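Local coordinates for melanin biosynthesis protein TyrA, putative (Shewanella oneidensis, PDB 2IIZ) that binds heme b and probably acts as a peroxidase of the dye-decolorizing (DyP-type) family, at residues Pro221-Ile226 with Ala281-His286; Pro87-Gly92 with Ser274-Asp279; Ser191-Leu196 with Met288-Ala293; Thr148-Gly153 with Lys200-Ile205. All blocks are in the same frame, centred on the assembly; numbering follows the deposited sequence. Where two conformers were deposited one is given.

Contact 1: Pro221-Ile226 with Ala281-His286. With HEM (protoporphyrin IX containing Fe), chain C.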
# COMPACT_ATOMS: atom_id res chain seq x y z
N PRO A 221 16.89 -7.80 30.90
CA PRO A 221 15.81 -7.87 31.88
C PRO A 221 14.88 -9.03 31.61
O PRO A 221 14.62 -9.37 30.45
CB PRO A 221 15.07 -6.53 31.72
CG PRO A 221 15.88 -5.70 30.78
CD PRO A 221 16.76 -6.62 30.02
N LEU A 222 14.37 -9.65 32.68
CA LEU A 222 13.51 -10.82 32.55
C LEU A 222 12.20 -10.52 31.81
O LEU A 222 11.53 -11.44 31.34
CB LEU A 222 13.25 -11.45 33.92
CG LEU A 222 14.31 -12.45 34.39
CD1 LEU A 222 15.74 -11.89 34.31
CD2 LEU A 222 14.02 -12.93 35.82
N THR A 223 11.85 -9.24 31.72
CA THR A 223 10.67 -8.78 30.97
C THR A 223 10.94 -8.33 29.55
O THR A 223 10.07 -7.73 28.91
CB THR A 223 10.04 -7.57 31.68
OG1 THR A 223 11.05 -6.58 31.90
CG2 THR A 223 9.42 -7.99 33.02
N SER A 224 12.14 -8.59 29.03
CA SER A 224 12.50 -8.09 27.69
C SER A 224 12.10 -9.09 26.61
O SER A 224 12.17 -10.30 26.84
CB SER A 224 14.00 -7.82 27.60
OG SER A 224 14.73 -9.00 27.82
N HIS A 225 11.69 -8.59 25.44
CA HIS A 225 11.25 -9.45 24.34
C HIS A 225 12.18 -10.63 24.04
O HIS A 225 11.70 -11.75 23.91
CB HIS A 225 11.06 -8.64 23.04
CG HIS A 225 10.36 -9.40 21.96
ND1 HIS A 225 9.28 -10.23 22.20
CD2 HIS A 225 10.57 -9.46 20.62
CE1 HIS A 225 8.87 -10.76 21.07
NE2 HIS A 225 9.63 -10.31 20.09
N ILE A 226 13.48 -10.37 23.95
CA ILE A 226 14.50 -11.37 23.54
C ILE A 226 14.81 -12.40 24.65
O ILE A 226 15.29 -13.52 24.37
CB ILE A 226 15.85 -10.66 23.16
CG1 ILE A 226 15.62 -9.59 22.11
CG2 ILE A 226 16.87 -11.60 22.61
CD1 ILE A 226 14.74 -10.02 21.02
N ALA A 281 7.72 -16.45 37.54
CA ALA A 281 7.71 -15.43 38.59
C ALA A 281 7.05 -14.19 38.02
O ALA A 281 7.37 -13.08 38.43
CB ALA A 281 9.12 -15.10 39.06
N GLY A 282 6.14 -14.38 37.07
CA GLY A 282 5.34 -13.29 36.56
C GLY A 282 6.14 -12.21 35.87
O GLY A 282 5.81 -11.04 35.98
N ASN A 283 7.19 -12.61 35.14
CA ASN A 283 7.93 -11.71 34.26
C ASN A 283 7.48 -11.96 32.83
O ASN A 283 7.96 -12.87 32.16
CB ASN A 283 9.43 -11.93 34.39
CG ASN A 283 9.94 -11.56 35.74
OD1 ASN A 283 9.93 -10.39 36.12
ND2 ASN A 283 10.41 -12.54 36.50
N HIS A 284 6.55 -11.14 32.36
CA HIS A 284 6.04 -11.28 31.00
C HIS A 284 6.78 -10.32 30.07
O HIS A 284 7.73 -9.65 30.50
CB HIS A 284 4.52 -11.07 30.96
CG HIS A 284 4.07 -9.68 31.30
ND1 HIS A 284 3.57 -9.34 32.53
CD2 HIS A 284 4.05 -8.54 30.55
CE1 HIS A 284 3.26 -8.05 32.54
NE2 HIS A 284 3.54 -7.54 31.35
N ASP A 285 6.36 -10.27 28.81
CA ASP A 285 7.01 -9.49 27.77
C ASP A 285 6.41 -8.09 27.71
O ASP A 285 5.28 -7.87 27.24
CB ASP A 285 6.84 -10.20 26.42
CG ASP A 285 7.48 -9.47 25.26
OD1 ASP A 285 7.97 -8.35 25.45
OD2 ASP A 285 7.50 -10.03 24.16
N HIS A 286 7.17 -7.12 28.19
CA HIS A 286 6.66 -5.75 28.24
C HIS A 286 6.45 -5.08 26.89
O HIS A 286 5.88 -4.00 26.84
CB HIS A 286 7.55 -4.90 29.13
CG HIS A 286 7.32 -5.14 30.59
ND1 HIS A 286 7.64 -4.21 31.56
CD2 HIS A 286 6.79 -6.20 31.25
CE1 HIS A 286 7.33 -4.70 32.75
NE2 HIS A 286 6.81 -5.90 32.59
CHA HEM C . 13.46 -11.22 18.21
CHB HEM C . 10.38 -7.63 17.32
CHC HEM C . 6.66 -10.58 17.93
CHD HEM C . 9.69 -14.28 18.27
C1A HEM C . 12.95 -9.98 17.95
C2A HEM C . 13.73 -8.77 17.80
C3A HEM C . 12.85 -7.78 17.55
C4A HEM C . 11.53 -8.34 17.54
CMA HEM C . 13.16 -6.29 17.31
CAA HEM C . 15.27 -8.67 17.91
CBA HEM C . 15.95 -8.87 16.54
CGA HEM C . 16.00 -10.33 16.15
O1A HEM C . 15.23 -10.75 15.23
O2A HEM C . 16.80 -11.09 16.75
C1B HEM C . 9.12 -8.12 17.43
C2B HEM C . 7.91 -7.33 17.28
C3B HEM C . 6.87 -8.16 17.45
C4B HEM C . 7.41 -9.47 17.70
CMB HEM C . 7.92 -5.81 16.98
CAB HEM C . 5.36 -7.87 17.41
CBB HEM C . 4.88 -6.71 17.84
C1C HEM C . 7.17 -11.83 18.10
C2C HEM C . 6.38 -12.99 18.36
C3C HEM C . 7.21 -14.03 18.46
C4C HEM C . 8.55 -13.53 18.25
CMC HEM C . 4.85 -12.95 18.49
CAC HEM C . 6.88 -15.51 18.73
CBC HEM C . 5.65 -15.99 18.95
C1D HEM C . 10.98 -13.81 18.26
C2D HEM C . 12.14 -14.65 18.28
C3D HEM C . 13.32 -13.70 18.27
C4D HEM C . 12.74 -12.38 18.24
CMD HEM C . 12.17 -16.20 18.32
CAD HEM C . 14.82 -14.04 18.28
CBD HEM C . 15.30 -13.95 19.73
CGD HEM C . 16.68 -14.55 19.91
O1D HEM C . 17.65 -13.75 20.09
O2D HEM C . 16.78 -15.80 19.89
NA HEM C . 11.61 -9.69 17.79
NB HEM C . 8.78 -9.43 17.69
NC HEM C . 8.50 -12.17 18.03
ND HEM C . 11.36 -12.49 18.24
FE HEM C . 10.06 -10.88 18.13
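Thr223 and Asp285 bring the two backbones closest, 4.9 Å between CA atoms, where the turn Pro221-Ser224 meets the loop 281-286 with the chain directions 35° apart. One backbone bond ties them: His286 N gives its hydrogen to Thr223 O at 3.0 Å, almost straight. Just beside it, Thr223 CA sits 3.1 Å from His284 O in a CA-H...O contact. The Thr223 side chain then lies over one face of the His286 imidazole, with CB 3.7 Å from the ring centroid in a CH-pi contact and CG2 reaching across to NE2. Farther out, Leu222 lays CB and CD2 against the Asn283 amide, whose ND2 is held by Asp279.

At the inner end, His225 ND1 donates to Asp285 OD2 at 2.7 Å. The oxygen is met on its syn side, but the bond is bent, with an N-H...O angle of 144°, and each partner is tilted out of the other's plane. With CG anti to the backbone N (chi1 180°), the Asp285 carboxylate stretches inward to the ring, and Leu287 N holds its OD1. On the far side of the imidazole, His225 NE2 binds the heme iron at 2.1 Å. The carboxylate fixes the ring's rotation and would probably make the imidazole a more electron-rich ligand. This is the proximal heme site, an axial histidine backed by an aspartate, as in other heme peroxidases.

Contact 2: Pro87-Gly92 with Ser274-Asp279. With HEM (protoporphyrin IX containing Fe), chain C.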
# COMPACT_ATOMS: atom_id res chain seq x y z
N PRO A 87 -3.33 -21.13 18.79
CA PRO A 87 -3.44 -21.37 20.22
C PRO A 87 -3.83 -20.08 20.99
O PRO A 87 -2.99 -19.39 21.57
CB PRO A 87 -2.03 -21.85 20.58
CG PRO A 87 -1.14 -21.06 19.63
CD PRO A 87 -1.94 -20.86 18.38
N ALA A 88 -5.13 -19.77 20.99
CA ALA A 88 -5.65 -18.58 21.67
C ALA A 88 -5.11 -18.49 23.09
O ALA A 88 -5.06 -19.49 23.82
CB ALA A 88 -7.19 -18.61 21.70
N MSE A 89 -4.71 -17.30 23.50
CA MSE A 89 -4.39 -17.08 24.91
C MSE A 89 -4.48 -15.60 25.30
O MSE A 89 -4.44 -14.71 24.46
CB MSE A 89 -3.03 -17.70 25.27
CG MSE A 89 -1.91 -17.40 24.30
SE MSE A 89 -0.24 -18.25 24.85
CE MSE A 89 -0.26 -19.83 23.72
N GLN A 90 -4.59 -15.38 26.61
CA GLN A 90 -4.90 -14.07 27.16
C GLN A 90 -4.56 -13.99 28.65
O GLN A 90 -4.93 -14.88 29.42
CB GLN A 90 -6.39 -13.78 26.96
CG GLN A 90 -6.95 -12.64 27.81
CD GLN A 90 -8.36 -12.25 27.39
OE1 GLN A 90 -9.30 -13.03 27.55
NE2 GLN A 90 -8.50 -11.04 26.83
N GLU A 91 -3.86 -12.92 29.05
CA GLU A 91 -3.75 -12.55 30.46
C GLU A 91 -3.70 -11.03 30.58
O GLU A 91 -2.92 -10.39 29.88
CB GLU A 91 -2.53 -13.19 31.11
CG GLU A 91 -2.46 -13.01 32.62
CD GLU A 91 -1.47 -13.96 33.29
OE1 GLU A 91 -0.23 -13.74 33.17
OE2 GLU A 91 -1.94 -14.93 33.94
N GLY A 92 -4.53 -10.47 31.46
CA GLY A 92 -4.70 -9.02 31.52
C GLY A 92 -5.06 -8.42 30.17
O GLY A 92 -5.92 -8.96 29.47
N SER A 274 5.28 -17.96 26.76
CA SER A 274 6.33 -17.21 27.46
C SER A 274 6.18 -15.68 27.35
O SER A 274 6.55 -14.97 28.29
CB SER A 274 7.71 -17.63 26.96
OG SER A 274 8.67 -16.66 27.34
N MSE A 275 5.65 -15.18 26.23
CA MSE A 275 5.40 -13.75 26.09
C MSE A 275 4.19 -13.27 26.89
O MSE A 275 4.27 -12.28 27.61
CB MSE A 275 5.16 -13.36 24.63
CG MSE A 275 6.32 -13.63 23.69
SE MSE A 275 5.96 -13.03 21.91
CE MSE A 275 4.98 -11.50 22.19
N VAL A 276 3.06 -13.96 26.76
CA VAL A 276 1.82 -13.55 27.42
C VAL A 276 1.85 -13.80 28.94
O VAL A 276 1.61 -12.90 29.75
CB VAL A 276 0.58 -14.30 26.84
CG1 VAL A 276 -0.67 -14.10 27.74
CG2 VAL A 276 0.31 -13.82 25.42
N PHE A 277 2.15 -15.05 29.29
CA PHE A 277 2.13 -15.51 30.67
C PHE A 277 3.45 -15.34 31.42
O PHE A 277 3.45 -15.28 32.64
CB PHE A 277 1.69 -16.96 30.68
CG PHE A 277 0.26 -17.13 30.30
CD1 PHE A 277 -0.74 -16.92 31.23
CD2 PHE A 277 -0.09 -17.49 29.02
CE1 PHE A 277 -2.08 -17.08 30.89
CE2 PHE A 277 -1.42 -17.65 28.66
CZ PHE A 277 -2.42 -17.44 29.59
N GLY A 278 4.56 -15.25 30.71
CA GLY A 278 5.84 -14.93 31.32
C GLY A 278 6.55 -16.13 31.90
O GLY A 278 6.17 -17.29 31.67
N ASP A 279 7.60 -15.84 32.66
CA ASP A 279 8.54 -16.86 33.09
C ASP A 279 8.12 -17.76 34.24
O ASP A 279 8.78 -18.77 34.47
CB ASP A 279 9.88 -16.22 33.46
CG ASP A 279 9.83 -15.43 34.74
OD1 ASP A 279 8.73 -15.27 35.32
OD2 ASP A 279 10.91 -14.97 35.16
CHA HEM C . 13.46 -11.22 18.21
CHB HEM C . 10.38 -7.63 17.32
CHC HEM C . 6.66 -10.58 17.93
CHD HEM C . 9.69 -14.28 18.27
C1A HEM C . 12.95 -9.98 17.95
C2A HEM C . 13.73 -8.77 17.80
C3A HEM C . 12.85 -7.78 17.55
C4A HEM C . 11.53 -8.34 17.54
CMA HEM C . 13.16 -6.29 17.31
CAA HEM C . 15.27 -8.67 17.91
CBA HEM C . 15.95 -8.87 16.54
CGA HEM C . 16.00 -10.33 16.15
O1A HEM C . 15.23 -10.75 15.23
O2A HEM C . 16.80 -11.09 16.75
C1B HEM C . 9.12 -8.12 17.43
C2B HEM C . 7.91 -7.33 17.28
C3B HEM C . 6.87 -8.16 17.45
C4B HEM C . 7.41 -9.47 17.70
CMB HEM C . 7.92 -5.81 16.98
CAB HEM C . 5.36 -7.87 17.41
CBB HEM C . 4.88 -6.71 17.84
C1C HEM C . 7.17 -11.83 18.10
C2C HEM C . 6.38 -12.99 18.36
C3C HEM C . 7.21 -14.03 18.46
C4C HEM C . 8.55 -13.53 18.25
CMC HEM C . 4.85 -12.95 18.49
CAC HEM C . 6.88 -15.51 18.73
CBC HEM C . 5.65 -15.99 18.95
C1D HEM C . 10.98 -13.81 18.26
C2D HEM C . 12.14 -14.65 18.28
C3D HEM C . 13.32 -13.70 18.27
C4D HEM C . 12.74 -12.38 18.24
CMD HEM C . 12.17 -16.20 18.32
CAD HEM C . 14.82 -14.04 18.28
CBD HEM C . 15.30 -13.95 19.73
CGD HEM C . 16.68 -14.55 19.91
O1D HEM C . 17.65 -13.75 20.09
O2D HEM C . 16.78 -15.80 19.89
NA HEM C . 11.61 -9.69 17.79
NB HEM C . 8.78 -9.43 17.69
NC HEM C . 8.50 -12.17 18.03
ND HEM C . 11.36 -12.49 18.24
FE HEM C . 10.06 -10.88 18.13
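Phe277 meets the short strand 89-91 with the rim of its ring, and together with Val276 and Glu91 it makes up most of this surface contact. Its CE2 lies 3.8 Å from Met89 CB, near the ring plane. The selenium of Met89, a selenomethionine, is also at the edge, 5.2 Å from the ring centroid, which makes a Met-aromatic contact. CZ comes within 3.6 Å of Gln90 O, while on the next side of the ring CD1 is 3.6 Å from Glu91 OE2. The Glu91 carboxylate stands steeply to the ring, the planes 71° apart. It reaches there because CG is anti to the backbone N (chi1 -172°) and the chain runs on extended, and Arg94 takes its OE1 in a salt bridge. An alanine in place of Phe277 is likely to open a gap between Met89 and Glu91 and let both side chains shift.

Val276 fills the inner side, its CG1 3.6 Å from Glu91 N and 4.0 Å from Glu91 CB. The same methyl lies over a face of the Phe277 ring. No hydrogen bond joins the two segments, but Arg94, on the partner strand of the hairpin, donates to Val276 O. One residue earlier, the selenium of Met275, also a selenomethionine, rests 3.6 Å from HEM C2C. The contact is thus a beta hairpin of the N-terminal family region packed against the C-terminal part of helix 266-276 and the residue that follows, a helix that borders the heme pocket.

Contact 3: Ser191-Leu196 with Met288-Ala293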
# COMPACT_ATOMS: atom_id res chain seq x y z
N SER A 191 2.30 6.08 19.18
CA SER A 191 2.37 7.32 19.96
C SER A 191 2.86 7.02 21.37
O SER A 191 3.71 7.73 21.90
CB SER A 191 1.02 8.06 20.00
OG SER A 191 0.00 7.21 20.48
N LYS A 192 2.31 5.96 21.96
CA LYS A 192 2.71 5.49 23.30
C LYS A 192 4.17 5.05 23.32
O LYS A 192 4.92 5.39 24.23
CB LYS A 192 1.80 4.32 23.73
CG LYS A 192 1.99 3.89 25.18
CD LYS A 192 1.25 2.59 25.49
CE LYS A 192 1.50 2.18 26.93
NZ LYS A 192 0.47 1.23 27.45
N TRP A 193 4.58 4.28 22.30
CA TRP A 193 5.94 3.75 22.22
C TRP A 193 6.97 4.87 22.14
O TRP A 193 7.97 4.86 22.86
CB TRP A 193 6.08 2.88 20.97
CG TRP A 193 7.48 2.35 20.74
CD1 TRP A 193 8.39 2.80 19.82
CD2 TRP A 193 8.11 1.27 21.43
NE1 TRP A 193 9.54 2.06 19.91
CE2 TRP A 193 9.39 1.12 20.89
CE3 TRP A 193 7.71 0.41 22.45
CZ2 TRP A 193 10.27 0.16 21.34
CZ3 TRP A 193 8.60 -0.55 22.90
CH2 TRP A 193 9.86 -0.67 22.35
N HIS A 194 6.70 5.84 21.26
CA HIS A 194 7.66 6.88 20.97
C HIS A 194 7.76 7.92 22.07
O HIS A 194 8.58 8.82 21.95
CB HIS A 194 7.38 7.54 19.60
CG HIS A 194 7.67 6.66 18.42
ND1 HIS A 194 8.71 5.74 18.40
CD2 HIS A 194 7.06 6.54 17.21
CE1 HIS A 194 8.72 5.10 17.25
NE2 HIS A 194 7.73 5.57 16.51
N ARG A 195 6.95 7.82 23.13
CA ARG A 195 7.13 8.68 24.30
C ARG A 195 8.12 8.08 25.32
O ARG A 195 8.50 8.74 26.29
CB ARG A 195 5.79 9.02 24.97
CG ARG A 195 4.79 9.57 23.97
CD ARG A 195 3.78 10.53 24.54
NE ARG A 195 4.41 11.70 25.14
CZ ARG A 195 3.74 12.74 25.62
NH1 ARG A 195 2.41 12.78 25.57
NH2 ARG A 195 4.41 13.75 26.15
N LEU A 196 8.51 6.83 25.11
CA LEU A 196 9.51 6.17 25.94
C LEU A 196 10.92 6.74 25.73
O LEU A 196 11.36 6.91 24.59
CB LEU A 196 9.59 4.70 25.56
CG LEU A 196 8.42 3.74 25.78
CD1 LEU A 196 8.73 2.40 25.11
CD2 LEU A 196 8.21 3.54 27.23
N MSE A 288 4.53 -6.22 24.83
CA MSE A 288 3.10 -6.40 24.67
C MSE A 288 2.29 -5.23 25.26
O MSE A 288 1.08 -5.11 24.99
CB MSE A 288 2.65 -7.72 25.30
CG MSE A 288 3.23 -8.94 24.62
SE MSE A 288 2.24 -10.57 25.04
CE MSE A 288 0.53 -10.19 24.14
N HIS A 289 2.93 -4.36 26.04
CA HIS A 289 2.23 -3.16 26.53
C HIS A 289 2.10 -2.12 25.44
O HIS A 289 1.52 -1.06 25.67
CB HIS A 289 2.98 -2.49 27.69
CG HIS A 289 3.25 -3.39 28.84
ND1 HIS A 289 4.24 -3.13 29.76
CD2 HIS A 289 2.65 -4.55 29.25
CE1 HIS A 289 4.25 -4.08 30.68
NE2 HIS A 289 3.29 -4.95 30.39
N PHE A 290 2.62 -2.40 24.25
CA PHE A 290 2.77 -1.36 23.21
C PHE A 290 2.17 -1.69 21.85
O PHE A 290 2.19 -0.85 20.94
CB PHE A 290 4.26 -0.98 23.09
CG PHE A 290 4.83 -0.43 24.37
CD1 PHE A 290 4.72 0.91 24.66
CD2 PHE A 290 5.46 -1.27 25.28
CE1 PHE A 290 5.23 1.44 25.83
CE2 PHE A 290 5.97 -0.77 26.46
CZ PHE A 290 5.86 0.60 26.74
N THR A 291 1.65 -2.91 21.72
CA THR A 291 1.05 -3.38 20.49
C THR A 291 -0.00 -4.40 20.82
O THR A 291 0.09 -5.03 21.87
CB THR A 291 2.08 -4.02 19.57
OG1 THR A 291 1.51 -4.27 18.28
CG2 THR A 291 2.62 -5.31 20.17
N SER A 292 -0.98 -4.56 19.94
CA SER A 292 -2.08 -5.50 20.17
C SER A 292 -2.26 -6.44 19.00
O SER A 292 -2.38 -5.99 17.84
CB SER A 292 -3.38 -4.72 20.40
OG SER A 292 -3.16 -3.67 21.34
N ALA A 293 -2.27 -7.75 19.28
CA ALA A 293 -2.50 -8.76 18.24
C ALA A 293 -3.99 -8.83 17.89
O ALA A 293 -4.80 -9.31 18.69
CB ALA A 293 -1.98 -10.13 18.68
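Trp193 turns the edge of its six-membered ring onto a face of Phe290, an edge-to-face (T-shaped) pair with centroids 5.2 Å apart and planes at 84°. CE3 makes the closest approach, 3.6 Å from Phe290 CG, so the indole sits toward the CB end of the phenyl ring and not over its middle. One face of the indole carries Leu196 CD1. That same methyl reaches Phe290 CE1 at 3.7 Å, and CD2 stands a similar distance from CZ, so both branches of the leucine grip the far end of the phenyl ring.

Lys192 crosses the Phe290 side chain at about a right angle. A chi1 of -171° swings the lysine chain away from its own N, and fully extended it lays CD 3.9 Å from Phe290 CD1 and carries NZ on to His289 O. That hydrogen bond is 3.1 Å long, in the carbonyl plane; any cation-pi attraction from NZ to the ring is long and weak. In the fold, the contact joins helix 190-193 and the turn Trp193-Leu196 to the residues that lead into strand 291-301. That strand runs antiparallel to strand 179-188 in the large sheet of this DyP-type protein, whose family is built of ferredoxin-like alpha+beta domains.

An alanine at Phe290 would probably leave the Trp193 edge and the Leu196 methyls without their partner and open a gap beside the aliphatic part of Lys192. Trp193 itself is held from its other end, where NE1 donates to Thr148 O, and Ile204 of helix 198-205 also packs on Phe290.

Contact 4: Thr148-Gly153 with Lys200-Ile205. With HEM (protoporphyrin IX containing Fe), chain C.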
# COMPACT_ATOMS: atom_id res chain seq x y z
N THR A 148 8.85 0.25 15.35
CA THR A 148 9.43 0.67 16.63
C THR A 148 10.82 1.33 16.48
O THR A 148 11.29 2.01 17.39
CB THR A 148 9.53 -0.50 17.64
OG1 THR A 148 10.15 -1.65 17.04
CG2 THR A 148 8.16 -0.90 18.08
N GLY A 149 11.47 1.12 15.33
CA GLY A 149 12.79 1.67 15.05
C GLY A 149 13.92 0.71 15.38
O GLY A 149 15.09 1.08 15.23
N PHE A 150 13.58 -0.51 15.82
CA PHE A 150 14.55 -1.59 16.11
C PHE A 150 14.61 -2.60 14.97
O PHE A 150 13.58 -2.92 14.37
CB PHE A 150 14.12 -2.35 17.37
CG PHE A 150 14.38 -1.60 18.64
CD1 PHE A 150 13.57 -0.53 19.01
CD2 PHE A 150 15.45 -1.95 19.48
CE1 PHE A 150 13.80 0.17 20.17
CE2 PHE A 150 15.69 -1.24 20.65
CZ PHE A 150 14.87 -0.19 20.99
N VAL A 151 15.81 -3.11 14.68
CA VAL A 151 16.04 -4.04 13.59
C VAL A 151 15.37 -5.36 13.91
O VAL A 151 15.63 -5.93 14.96
CB VAL A 151 17.56 -4.29 13.35
CG1 VAL A 151 17.83 -5.39 12.29
CG2 VAL A 151 18.27 -3.01 12.93
N ASP A 152 14.52 -5.85 13.01
CA ASP A 152 13.83 -7.14 13.18
C ASP A 152 14.45 -8.13 12.19
O ASP A 152 14.56 -7.80 11.00
CB ASP A 152 12.34 -6.99 12.89
CG ASP A 152 11.51 -8.24 13.25
OD1 ASP A 152 11.85 -8.98 14.21
OD2 ASP A 152 10.50 -8.48 12.56
N GLY A 153 14.85 -9.31 12.69
CA GLY A 153 15.37 -10.41 11.84
C GLY A 153 16.71 -11.04 12.27
O GLY A 153 17.08 -12.15 11.84
N LYS A 200 14.60 2.93 27.94
CA LYS A 200 13.43 2.08 28.22
C LYS A 200 13.09 1.19 27.05
O LYS A 200 12.81 -0.01 27.22
CB LYS A 200 12.19 2.90 28.58
CG LYS A 200 12.42 3.87 29.71
CD LYS A 200 11.26 3.92 30.70
CE LYS A 200 11.71 4.57 32.01
NZ LYS A 200 10.78 4.27 33.11
N GLN A 201 13.10 1.79 25.85
CA GLN A 201 12.84 1.07 24.62
C GLN A 201 13.81 -0.09 24.54
O GLN A 201 13.40 -1.22 24.31
CB GLN A 201 13.02 1.96 23.37
CG GLN A 201 12.06 3.15 23.27
CD GLN A 201 12.03 3.83 21.91
OE1 GLN A 201 12.42 3.26 20.88
NE2 GLN A 201 11.56 5.07 21.89
N GLU A 202 15.09 0.22 24.72
CA GLU A 202 16.17 -0.77 24.62
C GLU A 202 15.99 -1.87 25.68
O GLU A 202 16.28 -3.03 25.41
CB GLU A 202 17.55 -0.08 24.74
CG GLU A 202 17.79 0.93 23.59
CD GLU A 202 19.15 1.62 23.61
OE1 GLU A 202 19.74 1.79 24.70
OE2 GLU A 202 19.63 2.01 22.51
N ASP A 203 15.51 -1.48 26.86
CA ASP A 203 15.30 -2.41 27.97
C ASP A 203 14.11 -3.34 27.73
O ASP A 203 14.02 -4.41 28.32
CB ASP A 203 15.07 -1.63 29.28
CG ASP A 203 16.36 -1.22 29.98
OD1 ASP A 203 17.47 -1.36 29.40
OD2 ASP A 203 16.26 -0.74 31.14
N ILE A 204 13.19 -2.91 26.87
CA ILE A 204 12.00 -3.71 26.54
C ILE A 204 12.32 -4.77 25.48
O ILE A 204 11.83 -5.91 25.51
CB ILE A 204 10.85 -2.76 26.07
CG1 ILE A 204 10.21 -2.13 27.29
CG2 ILE A 204 9.78 -3.48 25.25
CD1 ILE A 204 9.56 -0.83 26.97
N ILE A 205 13.16 -4.39 24.53
CA ILE A 205 13.59 -5.34 23.50
C ILE A 205 14.77 -6.20 23.94
O ILE A 205 14.79 -7.37 23.60
CB ILE A 205 13.82 -4.63 22.19
CG1 ILE A 205 12.44 -4.30 21.62
CG2 ILE A 205 14.63 -5.52 21.19
CD1 ILE A 205 12.42 -3.12 20.79
CHA HEM C . 13.46 -11.22 18.21
CHB HEM C . 10.38 -7.63 17.32
CHC HEM C . 6.66 -10.58 17.93
CHD HEM C . 9.69 -14.28 18.27
C1A HEM C . 12.95 -9.98 17.95
C2A HEM C . 13.73 -8.77 17.80
C3A HEM C . 12.85 -7.78 17.55
C4A HEM C . 11.53 -8.34 17.54
CMA HEM C . 13.16 -6.29 17.31
CAA HEM C . 15.27 -8.67 17.91
CBA HEM C . 15.95 -8.87 16.54
CGA HEM C . 16.00 -10.33 16.15
O1A HEM C . 15.23 -10.75 15.23
O2A HEM C . 16.80 -11.09 16.75
C1B HEM C . 9.12 -8.12 17.43
C2B HEM C . 7.91 -7.33 17.28
C3B HEM C . 6.87 -8.16 17.45
C4B HEM C . 7.41 -9.47 17.70
CMB HEM C . 7.92 -5.81 16.98
CAB HEM C . 5.36 -7.87 17.41
CBB HEM C . 4.88 -6.71 17.84
C1C HEM C . 7.17 -11.83 18.10
C2C HEM C . 6.38 -12.99 18.36
C3C HEM C . 7.21 -14.03 18.46
C4C HEM C . 8.55 -13.53 18.25
CMC HEM C . 4.85 -12.95 18.49
CAC HEM C . 6.88 -15.51 18.73
CBC HEM C . 5.65 -15.99 18.95
C1D HEM C . 10.98 -13.81 18.26
C2D HEM C . 12.14 -14.65 18.28
C3D HEM C . 13.32 -13.70 18.27
C4D HEM C . 12.74 -12.38 18.24
CMD HEM C . 12.17 -16.20 18.32
CAD HEM C . 14.82 -14.04 18.28
CBD HEM C . 15.30 -13.95 19.73
CGD HEM C . 16.68 -14.55 19.91
O1D HEM C . 17.65 -13.75 20.09
O2D HEM C . 16.78 -15.80 19.89
NA HEM C . 11.61 -9.69 17.79
NB HEM C . 8.78 -9.43 17.69
NC HEM C . 8.50 -12.17 18.03
ND HEM C . 11.36 -12.49 18.24
FE HEM C . 10.06 -10.88 18.13
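Phe150 and Ile205 meet at the centre of a buried contact between a heme-binding loop, 148-153, and helix 198-205, both in the C-terminal half of the DyP fold, with its ferredoxin-like alpha+beta architecture. Starting from the backbone, Phe150 CB lies 3.9 Å from Ile205 CD1, with the heme methyl CMA also near. CG and CD1 then come to 3.3 Å from that isoleucine methyl, which sits over the middle of the ring face in a close CH-pi contact, 13° off the normal. CD2 adds the second branch, CG2 of Ile205. Farther along, CE1 approaches Gln201 OE1 at 3.5 Å, near the ring plane, and CE2 nears Glu202 CA. The tip, CZ, ends against the helix, 3.7 Å from both CB and the backbone C of Gln201 and 3.8 Å from Glu202 N.

The ring reaches the helix because chi1 of -75° sets CG anti to the carbonyl carbon. Ile205 comes at it from the opposite direction, its CG1 likewise anti to its own carbonyl carbon. No hydrogen bond links the segments, so apolar contact joins them directly. The amide of Gln201 is satisfied by neighbours: Lys209 binds OE1, and NE2 donates to Leu196 O. Lys209 also takes the carboxylate of Glu202 through its backbone N.

Beyond Phe150 the loop turns to the cofactor. Asp152 OD1 forms a salt bridge with Arg243, which itself hydrogen-bonds to the heme, and lies 3.4 Å from HEM C4A. Gly153 N donates to the propionate oxygen HEM O1A at 2.9 Å, with an N-H...O angle of 145°.

Contacts 1, 3 and 4 lie wholly in the C-terminal family region, while contact 2 brings in a hairpin from the N-terminal one. Along the chain, contact 4 closes before contact 1 opens, contact 3 spans contact 1, and contact 2 crosses it. Contact 1 is central, its centre about 11 Å from that of contact 2, 14 Å from contact 4 and 15 Å from contact 3. Backbone bonds join His225 to Ile204 and Asp285 to Met275; His284 and His289 bond through their NE2 atoms. Contacts 3 and 4 cross along the chain through successive helices 190-193 and 198-205. Contacts 1, 2 and 4 touch the heme, contact 3 through Thr291, with helix 198-205 behind.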